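Local coordinates for AT27789p (Drosophila melanogaster, PDB 5UZM), which probably binds RNA, including mRNA, as an hnRNP F/H-type protein of which this chain is the second quasi-RNA recognition motif (qRRM2) domain, at residues 27-32 and 55-60; 8-13 and 89-94; 14-19 and 23-28; 32-35 and 40-43. All coordinates share one frame; numbering follows the deposited sequence. Where two conformers were deposited one is given.

Contact 1 (27-32 and 55-60); sequences EFFSGL and AFVQFE
Phe29 and Phe59 form a T-shaped (edge-to-face) aromatic pair in the buried core of this RNA recognition motif. The contact joins the end of helix 22-28 and the turn after it to strand 54-58 and the residues that follow. The ring centroids are 5.3 Å apart and the planes stand at 88°. Phe59 is the edge partner. Its CZ points at the middle of the Phe29 face and lies 4.0 Å from Phe29 CG. The first torsion of Phe59 (chi1 -60°) sets CG anti to the carbonyl carbon, which turns the ring toward the turn after helix 22-28. Phe28 CD2 meets the opposite face of Phe29, so the Phe29 ring is held between two aromatic side chains.

Phe29 is the first residue to leave the helical conformation. It also starts a type II beta turn that closes with Leu32 N bonded to Phe29 O. The turn brings Leu32 to the Phe59 ring, with Leu32 CB 3.9 Å from Phe59 CE1. Leu32 CD1 also lies near CE1.

Ala68 of helix 62-69 touches both aromatic side chains, and Leu13 and Val11 of strand 10-14 meet Phe29 and Phe59 in turn. The core thus brings both helices onto one face of the sheet. Val57 adds a smaller apolar touch, its CG2 lying 4.2 Å from Phe29 CE2.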
loop_
_atom_site.group_PDB
_atom_site.type_symbol
_atom_site.label_atom_id
_atom_site.label_comp_id
_atom_site.label_asym_id
_atom_site.label_seq_id
_atom_site.Cartn_x
_atom_site.Cartn_y
_atom_site.Cartn_z
ATOM N N GLU A 27 -10.314 1.553 2.163
ATOM C CA GLU A 27 -11.121 0.907 3.213
ATOM C C GLU A 27 -10.248 0.092 4.182
ATOM O O GLU A 27 -10.446 0.147 5.400
ATOM C CB GLU A 27 -12.197 0.032 2.579
ATOM C CG GLU A 27 -12.956 -0.759 3.594
ATOM C CD GLU A 27 -14.000 -1.659 2.977
ATOM O OE1 GLU A 27 -14.222 -2.776 3.518
ATOM O OE2 GLU A 27 -14.604 -1.231 1.970
ATOM N N PHE A 28 -9.281 -0.651 3.661
ATOM C CA PHE A 28 -8.383 -1.418 4.518
ATOM C C PHE A 28 -7.636 -0.509 5.481
ATOM O O PHE A 28 -7.404 -0.888 6.634
ATOM C CB PHE A 28 -7.409 -2.174 3.620
ATOM C CG PHE A 28 -6.491 -3.076 4.321
ATOM C CD1 PHE A 28 -6.901 -4.332 4.734
ATOM C CD2 PHE A 28 -5.185 -2.672 4.598
ATOM C CE1 PHE A 28 -6.011 -5.164 5.400
ATOM C CE2 PHE A 28 -4.306 -3.524 5.239
ATOM C CZ PHE A 28 -4.731 -4.762 5.657
ATOM N N PHE A 29 -7.272 0.691 5.044
ATOM C CA PHE A 29 -6.569 1.655 5.884
ATOM C C PHE A 29 -7.518 2.741 6.391
ATOM O O PHE A 29 -7.098 3.873 6.612
ATOM C CB PHE A 29 -5.383 2.236 5.091
ATOM C CG PHE A 29 -4.265 1.257 4.921
ATOM C CD1 PHE A 29 -3.726 0.616 6.024
ATOM C CD2 PHE A 29 -3.715 0.989 3.684
ATOM C CE1 PHE A 29 -2.711 -0.308 5.917
ATOM C CE2 PHE A 29 -2.647 0.084 3.585
ATOM C CZ PHE A 29 -2.124 -0.551 4.709
ATOM N N SER A 30 -8.808 2.407 6.552
ATOM C CA SER A 30 -9.773 3.370 7.082
ATOM C C SER A 30 -9.293 3.943 8.399
ATOM O O SER A 30 -8.876 3.209 9.291
ATOM C CB SER A 30 -11.128 2.695 7.261
ATOM O OG SER A 30 -12.064 3.654 7.784
ATOM N N GLY A 31 -9.417 5.254 8.535
ATOM C CA GLY A 31 -8.909 5.948 9.711
ATOM C C GLY A 31 -7.516 6.508 9.569
ATOM O O GLY A 31 -7.064 7.243 10.453
ATOM N N LEU A 32 -6.788 6.150 8.524
ATOM C CA LEU A 32 -5.432 6.652 8.316
ATOM C C LEU A 32 -5.417 7.598 7.127
ATOM O O LEU A 32 -6.205 7.454 6.187
ATOM C CB LEU A 32 -4.461 5.507 8.067
ATOM C CG LEU A 32 -4.611 4.348 9.073
ATOM C CD1 LEU A 32 -3.642 3.253 8.750
ATOM C CD2 LEU A 32 -4.396 4.795 10.536
ATOM N N ALA A 55 1.718 -3.472 -3.748
ATOM C CA ALA A 55 1.353 -2.066 -3.891
ATOM C C ALA A 55 2.185 -1.263 -2.915
ATOM O O ALA A 55 2.730 -1.815 -1.973
ATOM C CB ALA A 55 -0.130 -1.817 -3.623
ATOM N N PHE A 56 2.240 0.053 -3.120
ATOM C CA PHE A 56 2.854 0.959 -2.153
ATOM C C PHE A 56 1.795 1.959 -1.729
ATOM O O PHE A 56 0.969 2.354 -2.554
ATOM C CB PHE A 56 4.035 1.715 -2.736
ATOM C CG PHE A 56 5.241 0.867 -2.940
ATOM C CD1 PHE A 56 5.364 0.126 -4.086
ATOM C CD2 PHE A 56 6.222 0.786 -1.973
ATOM C CE1 PHE A 56 6.481 -0.684 -4.293
ATOM C CE2 PHE A 56 7.324 -0.032 -2.172
ATOM C CZ PHE A 56 7.458 -0.743 -3.324
ATOM N N VAL A 57 1.784 2.334 -0.456
ATOM C CA VAL A 57 0.838 3.321 0.061
ATOM C C VAL A 57 1.631 4.348 0.858
ATOM O O VAL A 57 2.455 3.981 1.702
ATOM C CB VAL A 57 -0.266 2.659 0.922
ATOM C CG1 VAL A 57 -1.215 3.719 1.507
ATOM C CG2 VAL A 57 -1.035 1.609 0.072
ATOM N N GLN A 58 1.380 5.620 0.576
ATOM C CA GLN A 58 2.041 6.758 1.209
ATOM C C GLN A 58 1.065 7.433 2.155
ATOM O O GLN A 58 -0.023 7.803 1.720
ATOM C CB GLN A 58 2.455 7.790 0.168
ATOM C CG GLN A 58 3.421 7.317 -0.825
ATOM C CD GLN A 58 4.077 8.466 -1.559
ATOM O OE1 GLN A 58 4.241 8.435 -2.779
ATOM N NE2 GLN A 58 4.453 9.498 -0.812
ATOM N N PHE A 59 1.480 7.652 3.401
ATOM C CA PHE A 59 0.670 8.318 4.415
ATOM C C PHE A 59 1.184 9.725 4.704
ATOM O O PHE A 59 2.299 10.100 4.349
ATOM C CB PHE A 59 0.662 7.501 5.707
ATOM C CG PHE A 59 0.090 6.120 5.530
ATOM C CD1 PHE A 59 -1.292 5.929 5.560
ATOM C CD2 PHE A 59 0.910 5.031 5.306
ATOM C CE1 PHE A 59 -1.827 4.659 5.362
ATOM C CE2 PHE A 59 0.371 3.736 5.114
ATOM C CZ PHE A 59 -1.001 3.567 5.127
ATOM N N GLU A 60 0.364 10.486 5.437
ATOM C CA GLU A 60 0.727 11.865 5.726
ATOM C C GLU A 60 1.623 11.994 6.940
ATOM O O GLU A 60 2.245 13.045 7.132
ATOM C CB GLU A 60 -0.531 12.702 5.945
ATOM C CG GLU A 60 -0.423 14.078 5.390
ATOM C CD GLU A 60 -0.453 14.056 3.893
ATOM O OE1 GLU A 60 -1.370 13.410 3.343
ATOM O OE2 GLU A 60 0.439 14.665 3.267
#

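Contact 2 (8-13 and 89-94); sequences AFVVKL and AEMKRA
Lys12 NZ donates a hydrogen bond to Glu90 OE1 at 3.1 Å, as part of a salt bridge that ties strand 10-14 to helix 88-94. This C-terminal helix lies across the face of the RNA recognition motif sheet that is turned away from helices 22-28 and 62-69. In many RNA recognition motifs that face receives RNA. The relatives in hnRNP F instead bind G-tracts mainly through loops, a mode this domain may share.

The amine reaches the carboxylate on its syn side, 31° out of the carboxylate plane. Lys12 leaves the strand with CG anti to the backbone N, then bends at chi3 (64°), which brings NZ round to the acid. Glu90 comes from the helix as an extended chain, and the two side chains cross at about a right angle. The other oxygen, Glu90 OE2, is hydrogen-bonded to Ser86 OG. Both carboxylate oxygens therefore have a partner, which should limit rotation of the group. Ser87 OG is also hydrogen-bonded to the backbone N of Glu90, near the start of the helix.

The apolar half lies one helix position further on. Met91 sends a long, extended side chain down to the sheet, where it also touches Phe56 of strand 54-58. Phe56 touches Lys12 as well, and so borders both halves. On strand 10-14 the Met91 chain meets Val10 at about a right angle, with Met91 SD 4.0 Å from Val10 CG1.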
loop_
_atom_site.group_PDB
_atom_site.type_symbol
_atom_site.label_atom_id
_atom_site.label_comp_id
_atom_site.label_asym_id
_atom_site.label_seq_id
_atom_site.Cartn_x
_atom_site.Cartn_y
_atom_site.Cartn_z
ATOM N N ALA A 8 10.031 8.014 4.920
ATOM C CA ALA A 8 9.701 6.687 5.414
ATOM C C ALA A 8 8.215 6.515 5.718
ATOM O O ALA A 8 7.849 5.501 6.325
ATOM C CB ALA A 8 10.542 6.359 6.647
ATOM N N PHE A 9 7.355 7.463 5.300
ATOM C CA PHE A 9 5.901 7.383 5.500
ATOM C C PHE A 9 5.271 6.557 4.391
ATOM O O PHE A 9 4.295 6.982 3.767
ATOM C CB PHE A 9 5.211 8.753 5.494
ATOM C CG PHE A 9 5.722 9.717 6.520
ATOM C CD1 PHE A 9 6.596 9.302 7.498
ATOM C CD2 PHE A 9 5.313 11.045 6.489
ATOM C CE1 PHE A 9 7.111 10.206 8.432
ATOM C CE2 PHE A 9 5.803 11.964 7.433
ATOM C CZ PHE A 9 6.715 11.513 8.404
ATOM N N VAL A 10 5.855 5.408 4.111
ATOM C CA VAL A 10 5.442 4.550 3.004
ATOM C C VAL A 10 5.453 3.112 3.496
ATOM O O VAL A 10 6.364 2.700 4.210
ATOM C CB VAL A 10 6.367 4.693 1.782
ATOM C CG1 VAL A 10 5.874 3.792 0.629
ATOM C CG2 VAL A 10 6.451 6.154 1.351
ATOM N N VAL A 11 4.436 2.327 3.112
ATOM C CA VAL A 11 4.459 0.895 3.359
ATOM C C VAL A 11 4.326 0.178 2.014
ATOM O O VAL A 11 3.844 0.753 1.031
ATOM C CB VAL A 11 3.345 0.433 4.315
ATOM C CG1 VAL A 11 3.378 1.191 5.652
ATOM C CG2 VAL A 11 1.975 0.564 3.644
ATOM N N LYS A 12 4.774 -1.074 1.966
ATOM C CA LYS A 12 4.598 -1.956 0.825
ATOM C C LYS A 12 3.628 -3.062 1.205
ATOM O O LYS A 12 3.727 -3.623 2.295
ATOM C CB LYS A 12 5.957 -2.569 0.410
ATOM C CG LYS A 12 5.868 -3.474 -0.813
ATOM C CD LYS A 12 7.283 -3.858 -1.270
ATOM C CE LYS A 12 8.026 -4.675 -0.228
ATOM N NZ LYS A 12 9.426 -5.037 -0.669
ATOM N N LEU A 13 2.680 -3.374 0.316
ATOM C CA LEU A 13 1.686 -4.425 0.527
ATOM C C LEU A 13 1.983 -5.610 -0.375
ATOM O O LEU A 13 2.462 -5.428 -1.482
ATOM C CB LEU A 13 0.268 -3.936 0.202
ATOM C CG LEU A 13 -0.184 -2.628 0.835
ATOM C CD1 LEU A 13 -1.654 -2.351 0.458
ATOM C CD2 LEU A 13 -0.011 -2.593 2.333
ATOM N N ALA A 89 11.943 6.202 -1.933
ATOM C CA ALA A 89 12.837 5.739 -2.998
ATOM C C ALA A 89 12.451 4.342 -3.481
ATOM O O ALA A 89 12.492 4.062 -4.680
ATOM C CB ALA A 89 14.293 5.757 -2.524
ATOM N N GLU A 90 12.066 3.450 -2.563
ATOM C CA GLU A 90 11.639 2.124 -3.001
ATOM C C GLU A 90 10.344 2.212 -3.797
ATOM O O GLU A 90 10.183 1.530 -4.819
ATOM C CB GLU A 90 11.489 1.189 -1.798
ATOM C CG GLU A 90 11.182 -0.257 -2.232
ATOM C CD GLU A 90 10.920 -1.233 -1.066
ATOM O OE1 GLU A 90 11.098 -2.460 -1.259
ATOM O OE2 GLU A 90 10.524 -0.800 0.031
ATOM N N MET A 91 9.408 3.054 -3.352
ATOM C CA MET A 91 8.169 3.240 -4.106
ATOM C C MET A 91 8.453 3.781 -5.504
ATOM O O MET A 91 7.899 3.289 -6.499
ATOM C CB MET A 91 7.239 4.183 -3.332
ATOM C CG MET A 91 5.929 4.530 -4.049
ATOM S SD MET A 91 4.898 5.438 -2.882
ATOM C CE MET A 91 3.258 5.152 -3.587
ATOM N N LYS A 92 9.299 4.813 -5.601
ATOM C CA LYS A 92 9.569 5.401 -6.913
ATOM C C LYS A 92 10.283 4.416 -7.833
ATOM O O LYS A 92 10.009 4.382 -9.039
ATOM C CB LYS A 92 10.387 6.687 -6.766
ATOM C CG LYS A 92 9.602 7.828 -6.160
ATOM C CD LYS A 92 9.015 8.727 -7.234
ATOM C CE LYS A 92 8.358 9.950 -6.618
ATOM N NZ LYS A 92 9.169 10.465 -5.486
ATOM N N ARG A 93 11.212 3.626 -7.298
ATOM C CA ARG A 93 11.929 2.667 -8.140
ATOM C C ARG A 93 10.975 1.673 -8.783
ATOM O O ARG A 93 11.003 1.460 -10.000
ATOM C CB ARG A 93 12.992 1.936 -7.326
ATOM C CG ARG A 93 14.360 2.575 -7.412
ATOM C CD ARG A 93 15.436 1.597 -6.986
ATOM N NE ARG A 93 15.067 0.860 -5.782
ATOM C CZ ARG A 93 15.083 1.384 -4.560
ATOM N NH1 ARG A 93 15.434 2.650 -4.385
ATOM N NH2 ARG A 93 14.741 0.649 -3.514
ATOM N N ALA A 94 10.100 1.069 -7.982
ATOM C CA ALA A 94 9.253 0.000 -8.483
ATOM C C ALA A 94 8.118 0.502 -9.362
ATOM O O ALA A 94 7.442 -0.320 -9.996
ATOM C CB ALA A 94 8.680 -0.801 -7.312
#

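Contact 3 (14-19 and 23-28); sequences RGLPYA and QQIEEF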
loop_
_atom_site.group_PDB
_atom_site.type_symbol
_atom_site.label_atom_id
_atom_site.label_comp_id
_atom_site.label_asym_id
_atom_site.label_seq_id
_atom_site.Cartn_x
_atom_site.Cartn_y
_atom_site.Cartn_z
ATOM N N ARG A 14 1.714 -6.821 0.099
ATOM C CA ARG A 14 1.831 -8.032 -0.696
ATOM C C ARG A 14 0.631 -8.934 -0.431
ATOM O O ARG A 14 0.041 -8.925 0.668
ATOM C CB ARG A 14 3.155 -8.765 -0.362
ATOM C CG ARG A 14 3.385 -10.032 -1.134
ATOM C CD ARG A 14 4.763 -10.580 -0.746
ATOM N NE ARG A 14 5.788 -9.540 -0.855
ATOM C CZ ARG A 14 6.959 -9.569 -0.231
ATOM N NH1 ARG A 14 7.268 -10.586 0.561
ATOM N NH2 ARG A 14 7.825 -8.580 -0.398
ATOM N N GLY A 15 0.195 -9.648 -1.461
ATOM C CA GLY A 15 -0.897 -10.581 -1.325
ATOM C C GLY A 15 -2.247 -10.092 -1.788
ATOM O O GLY A 15 -3.253 -10.716 -1.470
ATOM N N LEU A 16 -2.293 -8.977 -2.508
ATOM C CA LEU A 16 -3.565 -8.358 -2.850
ATOM C C LEU A 16 -4.419 -9.245 -3.758
ATOM O O LEU A 16 -3.888 -9.981 -4.605
ATOM C CB LEU A 16 -3.301 -7.028 -3.539
ATOM C CG LEU A 16 -2.635 -5.958 -2.663
ATOM C CD1 LEU A 16 -2.163 -4.735 -3.472
ATOM C CD2 LEU A 16 -3.645 -5.519 -1.589
ATOM N N PRO A 17 -5.743 -9.144 -3.634
ATOM C CA PRO A 17 -6.659 -9.778 -4.600
ATOM C C PRO A 17 -6.384 -9.352 -6.045
ATOM O O PRO A 17 -5.910 -8.256 -6.300
ATOM C CB PRO A 17 -8.038 -9.289 -4.146
ATOM C CG PRO A 17 -7.874 -8.705 -2.794
ATOM C CD PRO A 17 -6.447 -8.333 -2.603
ATOM N N TYR A 18 -6.744 -10.206 -7.031
ATOM C CA TYR A 18 -6.524 -9.810 -8.427
ATOM C C TYR A 18 -7.406 -8.633 -8.812
ATOM O O TYR A 18 -6.980 -7.744 -9.558
ATOM C CB TYR A 18 -6.772 -10.964 -9.404
ATOM C CG TYR A 18 -6.866 -10.484 -10.855
ATOM C CD1 TYR A 18 -5.736 -10.043 -11.538
ATOM C CD2 TYR A 18 -8.084 -10.451 -11.529
ATOM C CE1 TYR A 18 -5.814 -9.591 -12.852
ATOM C CE2 TYR A 18 -8.168 -10.003 -12.847
ATOM C CZ TYR A 18 -7.026 -9.577 -13.497
ATOM O OH TYR A 18 -7.094 -9.128 -14.796
ATOM N N ALA A 19 -8.623 -8.581 -8.292
ATOM C CA ALA A 19 -9.525 -7.502 -8.673
ATOM C C ALA A 19 -9.396 -6.276 -7.771
ATOM O O ALA A 19 -10.363 -5.510 -7.649
ATOM C CB ALA A 19 -10.967 -8.012 -8.690
ATOM N N GLN A 23 -10.276 1.772 -3.916
ATOM C CA GLN A 23 -11.303 1.882 -2.879
ATOM C C GLN A 23 -11.094 0.840 -1.784
ATOM O O GLN A 23 -11.289 1.129 -0.589
ATOM C CB GLN A 23 -12.698 1.723 -3.503
ATOM C CG GLN A 23 -13.809 1.826 -2.475
ATOM C CD GLN A 23 -15.202 1.630 -3.080
ATOM O OE1 GLN A 23 -15.341 1.224 -4.232
ATOM N NE2 GLN A 23 -16.231 1.937 -2.304
ATOM N N GLN A 24 -10.684 -0.377 -2.165
ATOM C CA GLN A 24 -10.455 -1.428 -1.181
ATOM C C GLN A 24 -9.240 -1.121 -0.312
ATOM O O GLN A 24 -9.231 -1.459 0.886
ATOM C CB GLN A 24 -10.270 -2.750 -1.901
ATOM C CG GLN A 24 -11.594 -3.292 -2.452
ATOM C CD GLN A 24 -11.365 -4.580 -3.186
ATOM O OE1 GLN A 24 -10.610 -4.617 -4.139
ATOM N NE2 GLN A 24 -11.942 -5.660 -2.693
ATOM N N ILE A 25 -8.207 -0.530 -0.899
ATOM C CA ILE A 25 -7.035 -0.118 -0.107
ATOM C C ILE A 25 -7.440 0.975 0.877
ATOM O O ILE A 25 -7.038 0.963 2.042
ATOM C CB ILE A 25 -5.884 0.367 -1.010
ATOM C CG1 ILE A 25 -5.492 -0.731 -2.000
ATOM C CG2 ILE A 25 -4.691 0.864 -0.158
ATOM C CD1 ILE A 25 -5.127 -1.943 -1.339
ATOM N N GLU A 26 -8.168 1.983 0.397
ATOM C CA GLU A 26 -8.626 3.067 1.271
ATOM C C GLU A 26 -9.436 2.521 2.443
ATOM O O GLU A 26 -9.219 2.928 3.603
ATOM C CB GLU A 26 -9.441 4.067 0.451
ATOM C CG GLU A 26 -8.566 4.853 -0.588
ATOM C CD GLU A 26 -9.354 5.392 -1.827
ATOM O OE1 GLU A 26 -10.568 5.164 -1.922
ATOM O OE2 GLU A 26 -8.752 6.031 -2.730
ATOM N N GLU A 27 -10.314 1.553 2.163
ATOM C CA GLU A 27 -11.121 0.907 3.213
ATOM C C GLU A 27 -10.248 0.092 4.182
ATOM O O GLU A 27 -10.446 0.147 5.400
ATOM C CB GLU A 27 -12.197 0.032 2.579
ATOM C CG GLU A 27 -12.956 -0.759 3.594
ATOM C CD GLU A 27 -14.000 -1.659 2.977
ATOM O OE1 GLU A 27 -14.222 -2.776 3.518
ATOM O OE2 GLU A 27 -14.604 -1.231 1.970
ATOM N N PHE A 28 -9.281 -0.651 3.661
ATOM C CA PHE A 28 -8.383 -1.418 4.518
ATOM C C PHE A 28 -7.636 -0.509 5.481
ATOM O O PHE A 28 -7.404 -0.888 6.634
ATOM C CB PHE A 28 -7.409 -2.174 3.620
ATOM C CG PHE A 28 -6.491 -3.076 4.321
ATOM C CD1 PHE A 28 -6.901 -4.332 4.734
ATOM C CD2 PHE A 28 -5.185 -2.672 4.598
ATOM C CE1 PHE A 28 -6.011 -5.164 5.400
ATOM C CE2 PHE A 28 -4.306 -3.524 5.239
ATOM C CZ PHE A 28 -4.731 -4.762 5.657
#
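Leu16 and Ile25 meet through their terminal methyl groups, and their side chains cross at about a right angle. Leu16 CD2 and Ile25 CD1 are 3.9 Å apart. Neither residue starts out aimed straight at the other, and the ends of the chains close the distance. In Ile25 a second bend (chi2 -57°) swings CD1 off the helix toward the loop. In Leu16, CD1 continues the chain (chi2 170°), and the other methyl, CD2, branches toward Ile25. The contact is apolar and both residues are buried.

Gln24, one residue earlier on helix 22-28, points at the loop too, but with a different result. Its OE1 comes within 3.6 Å of Ala19 O. Both atoms are acceptors, so this is proximity and not a bond. What holds OE1 is the backbone N of Thr21, just before the helix. The side chain is extended beyond CG, which sits beside the backbone N, and so brings OE1 to that amide. Ala19 lies beside it, near the surface.

The loop reaches this position through Gly15, whose positive phi (100°) turns the chain as it leaves strand 10-14. The contact therefore closes the first strand-to-helix connection of the RNA recognition motif. Leu16 and Ile25 lie over the sheet: Leu16 touches Ala55 of strand 54-58 and Ile81 of strand 79-85, while Ile25 packs on Val57. Both meet Phe43 of strand 41-45. At the other flank, Ile76 of strand 75-76 touches Pro17, Gln24, Ile25 and Phe28.

Contact 4 (32-35 and 40-43); sequences LDIK and GILF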
loop_
_atom_site.group_PDB
_atom_site.type_symbol
_atom_site.label_atom_id
_atom_site.label_comp_id
_atom_site.label_asym_id
_atom_site.label_seq_id
_atom_site.Cartn_x
_atom_site.Cartn_y
_atom_site.Cartn_z
ATOM N N LEU A 32 -6.788 6.150 8.524
ATOM C CA LEU A 32 -5.432 6.652 8.316
ATOM C C LEU A 32 -5.417 7.598 7.127
ATOM O O LEU A 32 -6.205 7.454 6.187
ATOM C CB LEU A 32 -4.461 5.507 8.067
ATOM C CG LEU A 32 -4.611 4.348 9.073
ATOM C CD1 LEU A 32 -3.642 3.253 8.750
ATOM C CD2 LEU A 32 -4.396 4.795 10.536
ATOM N N ASP A 33 -4.531 8.594 7.181
ATOM C CA ASP A 33 -4.521 9.654 6.170
ATOM C C ASP A 33 -3.569 9.251 5.051
ATOM O O ASP A 33 -2.351 9.384 5.172
ATOM C CB ASP A 33 -4.126 10.990 6.790
ATOM C CG ASP A 33 -4.341 12.165 5.840
ATOM O OD1 ASP A 33 -5.115 12.027 4.866
ATOM O OD2 ASP A 33 -3.740 13.234 6.072
ATOM N N ILE A 34 -4.125 8.741 3.953
ATOM C CA ILE A 34 -3.367 8.432 2.743
ATOM C C ILE A 34 -3.287 9.696 1.889
ATOM O O ILE A 34 -4.288 10.410 1.709
ATOM C CB ILE A 34 -4.044 7.286 1.959
ATOM C CG1 ILE A 34 -4.113 5.999 2.804
ATOM C CG2 ILE A 34 -3.308 6.994 0.631
ATOM C CD1 ILE A 34 -5.031 4.977 2.198
ATOM N N LYS A 35 -2.124 9.934 1.286
ATOM C CA LYS A 35 -1.967 11.112 0.431
ATOM C C LYS A 35 -2.961 11.078 -0.730
ATOM O O LYS A 35 -3.274 10.014 -1.269
ATOM C CB LYS A 35 -0.515 11.199 -0.057
ATOM C CG LYS A 35 0.424 11.490 1.099
ATOM C CD LYS A 35 1.800 11.943 0.650
ATOM C CE LYS A 35 2.583 12.536 1.826
ATOM N NZ LYS A 35 3.714 11.666 2.294
ATOM N N GLY A 40 -0.421 8.529 -3.894
ATOM C CA GLY A 40 -0.841 8.004 -2.610
ATOM C C GLY A 40 -0.894 6.489 -2.587
ATOM O O GLY A 40 -0.589 5.866 -1.564
ATOM N N ILE A 41 -1.377 5.885 -3.668
ATOM C CA ILE A 41 -1.538 4.431 -3.754
ATOM C C ILE A 41 -1.019 4.045 -5.127
ATOM O O ILE A 41 -1.538 4.537 -6.142
ATOM C CB ILE A 41 -3.006 3.979 -3.617
ATOM C CG1 ILE A 41 -3.626 4.379 -2.260
ATOM C CG2 ILE A 41 -3.142 2.462 -3.934
ATOM C CD1 ILE A 41 -5.171 4.192 -2.184
ATOM N N LEU A 42 -0.033 3.158 -5.178
ATOM C CA LEU A 42 0.519 2.709 -6.459
ATOM C C LEU A 42 0.563 1.190 -6.485
ATOM O O LEU A 42 1.128 0.568 -5.581
ATOM C CB LEU A 42 1.914 3.296 -6.691
ATOM C CG LEU A 42 1.912 4.814 -6.988
ATOM C CD1 LEU A 42 3.315 5.366 -7.230
ATOM C CD2 LEU A 42 1.001 5.178 -8.180
ATOM N N PHE A 43 -0.080 0.596 -7.485
ATOM C CA PHE A 43 -0.028 -0.839 -7.686
ATOM C C PHE A 43 1.192 -1.209 -8.516
ATOM O O PHE A 43 1.496 -0.557 -9.525
ATOM C CB PHE A 43 -1.318 -1.325 -8.332
ATOM C CG PHE A 43 -2.536 -1.075 -7.479
ATOM C CD1 PHE A 43 -2.786 -1.873 -6.387
ATOM C CD2 PHE A 43 -3.417 -0.041 -7.754
ATOM C CE1 PHE A 43 -3.860 -1.647 -5.542
ATOM C CE2 PHE A 43 -4.524 0.188 -6.917
ATOM C CZ PHE A 43 -4.754 -0.638 -5.827
#
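Ile34 and Ile41 supply the apolar part of this contact, at the loop that leads into strand 41-45 of the RNA recognition motif. Their side chains meet at a slant, with Ile34 CG2 3.9 Å from Ile41 CG1. The branch that touches, CG2, is anti to the backbone N of Ile34 (chi1 -61° for CG1), which turns this methyl toward the strand. The same methyl packs against the backbone at Gly40 O, 3.7 Å away.

The second kind of interaction is a CA-H...O contact. Gly40 CA approaches Lys35 O at 3.4 Å, with an angle of 153° at the hydrogen. Gly40 has no side chain to hold that carbonyl off, so the two backbones come close where the loop between them closes.

No conventional hydrogen bond crosses between the two segments. The Lys35 amine turns from strand 41-45 and is hydrogen-bonded to Phe59 O.

Strand 54-58 ties the two sides together: Lys35 and Gly40 both make backbone hydrogen bonds with Gln58. Strand 41-45 is the outermost strand on this side of the sheet within the chain. Ile34 touches Val57 of strand 54-58, and Ile41 packs on Ile25 and Glu26 of helix 22-28.

How the contacts relate
Contact 2 spans nearly the whole chain, and the other three are nested inside it. Contact 3 closes first. Contact 1 begins where contact 3 ends, sharing Glu27 and Phe28, and contact 4 begins at Leu32, where the first segment of contact 1 ends. Strand 54-58 links contacts 1, 2 and 4, lying between strands 41-45 and 10-14 in the sheet. The centres of contacts 1 and 4 are about 5 Å apart, and those of contacts 2 and 3 about 16 Å. Contacts 1 and 3 fix helix 22-28 on one face of the sheet, while contact 2 sets helix 88-94 on the other. The qRRM sheet is thus packed on both sides.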